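Local coordinates for endolysin (Clostridium phage phiCD27, PDB 3QAY), which probably cleaves the amide bond between N-acetylmuramic acid and L-alanine in clostridial peptidoglycan, using a zinc-dependent amidase domain, at residues K168-V171 / E172-N176. Residues are numbered along the deposited sequence; the frame is centred on the assembly and turned at random.
Sequences KLIV and EGVLN
Val171 and Leu175, one helical turn apart, run alongside each other in the same direction, and their methyls meet tightly: Val171 CG1 is 3.4 Å from Leu175 CD1. Val171 turns CG1 anti to its own nitrogen (chi1 175°), which leaves that methyl beside the carbonyl carbon and facing the next turn. Between the same two residues the backbone is also joined, Leu175 N donating to Val171 O at 2.8 Å, nearly in line with the C=O. On the neighbouring face Ile170 and Val174 pack more loosely, CG2 to CG2 at 4.3 Å. These residues form the last turns of helix 152-175 in the amidase alpha/beta fold, where Val171 rests on helix 27-44 and Val174 on helix 103-116. A Schellman motif ends the helix, with Asn176, at positive phi, as its C-prime residue; Arg111 hydrogen-bonds to the carbonyl oxygens of Gly173 and Val174 through NE and NH2. The Lys168 side is slacker. The chain of Lys168, straight as far as CE and then bent at its last torsion, passes that of Glu172 at a slant, leaving NZ 4.1 Å from OE2, too far for a salt bridge, while a water makes weak bonds to NZ and to Glu172 OE1. The carboxylate is committed elsewhere: OE1 pairs with Lys115, and OE2 accepts the backbone N-H of Ile179, close to the C-terminus.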
loop_
_atom_site.group_PDB
_atom_site.type_symbol
_atom_site.label_atom_id
_atom_site.label_comp_id
_atom_site.label_asym_id
_atom_site.label_seq_id
_atom_site.Cartn_x
_atom_site.Cartn_y
_atom_site.Cartn_z
ATOM N N LYS A 168 -8.830 -7.778 3.522
ATOM C CA LYS A 168 -9.415 -8.940 2.855
ATOM C C LYS A 168 -9.542 -8.718 1.351
ATOM O O LYS A 168 -9.280 -9.630 0.569
ATOM C CB LYS A 168 -10.776 -9.287 3.462
ATOM C CG LYS A 168 -11.393 -10.594 2.950
ATOM C CD LYS A 168 -12.710 -10.912 3.679
ATOM C CE LYS A 168 -13.369 -12.195 3.141
ATOM N NZ LYS A 168 -14.865 -12.093 3.105
ATOM N N LEU A 169 -9.927 -7.507 0.948
ATOM C CA LEU A 169 -10.107 -7.193 -0.476
ATOM C C LEU A 169 -8.769 -7.204 -1.219
ATOM O O LEU A 169 -8.666 -7.734 -2.328
ATOM C CB LEU A 169 -10.812 -5.843 -0.654
ATOM C CG LEU A 169 -12.291 -5.793 -0.248
ATOM C CD1 LEU A 169 -12.850 -4.374 -0.386
ATOM C CD2 LEU A 169 -13.105 -6.771 -1.086
ATOM N N ILE A 170 -7.746 -6.644 -0.586
ATOM C CA ILE A 170 -6.400 -6.631 -1.151
ATOM C C ILE A 170 -5.840 -8.039 -1.265
ATOM O O ILE A 170 -5.251 -8.391 -2.280
ATOM C CB ILE A 170 -5.429 -5.807 -0.290
ATOM C CG1 ILE A 170 -5.800 -4.320 -0.337
ATOM C CG2 ILE A 170 -3.991 -6.034 -0.761
ATOM C CD1 ILE A 170 -4.977 -3.430 0.586
ATOM N N VAL A 171 -6.018 -8.834 -0.216
ATOM C CA VAL A 171 -5.510 -10.203 -0.192
ATOM C C VAL A 171 -6.231 -11.086 -1.223
ATOM O O VAL A 171 -5.590 -11.830 -1.971
ATOM C CB VAL A 171 -5.626 -10.814 1.217
ATOM C CG1 VAL A 171 -5.200 -12.284 1.211
ATOM C CG2 VAL A 171 -4.785 -10.015 2.204
ATOM N N GLU A 172 -7.557 -10.994 -1.276
ATOM C CA GLU A 172 -8.326 -11.731 -2.286
ATOM C C GLU A 172 -7.837 -11.400 -3.693
ATOM O O GLU A 172 -7.692 -12.295 -4.536
ATOM C CB GLU A 172 -9.824 -11.443 -2.165
ATOM C CG GLU A 172 -10.483 -12.127 -0.981
ATOM C CD GLU A 172 -12.000 -12.009 -0.986
ATOM O OE1 GLU A 172 -12.543 -11.101 -1.654
ATOM O OE2 GLU A 172 -12.648 -12.831 -0.312
ATOM N N GLY A 173 -7.575 -10.116 -3.932
ATOM C CA GLY A 173 -7.051 -9.646 -5.207
ATOM C C GLY A 173 -5.687 -10.218 -5.533
ATOM O O GLY A 173 -5.491 -10.783 -6.600
ATOM N N VAL A 174 -4.739 -10.071 -4.614
ATOM C CA VAL A 174 -3.374 -10.570 -4.842
ATOM C C VAL A 174 -3.375 -12.088 -5.048
ATOM O O VAL A 174 -2.758 -12.598 -5.986
ATOM C CB VAL A 174 -2.433 -10.172 -3.685
ATOM C CG1 VAL A 174 -1.101 -10.901 -3.781
ATOM C CG2 VAL A 174 -2.224 -8.656 -3.676
ATOM N N LEU A 175 -4.109 -12.796 -4.197
ATOM C CA LEU A 175 -4.110 -14.254 -4.219
ATOM C C LEU A 175 -5.039 -14.853 -5.279
ATOM O O LEU A 175 -4.963 -16.055 -5.556
ATOM C CB LEU A 175 -4.470 -14.801 -2.835
ATOM C CG LEU A 175 -3.503 -14.439 -1.705
ATOM C CD1 LEU A 175 -3.974 -15.067 -0.396
ATOM C CD2 LEU A 175 -2.065 -14.865 -2.032
ATOM N N ASN A 176 -5.896 -14.025 -5.875
ATOM C CA ASN A 176 -6.855 -14.474 -6.899
ATOM C C ASN A 176 -7.751 -15.595 -6.391
ATOM O O ASN A 176 -7.906 -16.630 -7.032
ATOM C CB ASN A 176 -6.141 -14.900 -8.194
ATOM C CG ASN A 176 -7.090 -14.982 -9.401
ATOM O OD1 ASN A 176 -8.255 -14.600 -9.324
ATOM N ND2 ASN A 176 -6.580 -15.481 -10.518
HETATM O O HOH W 1 -13.863 -9.555 1.128
#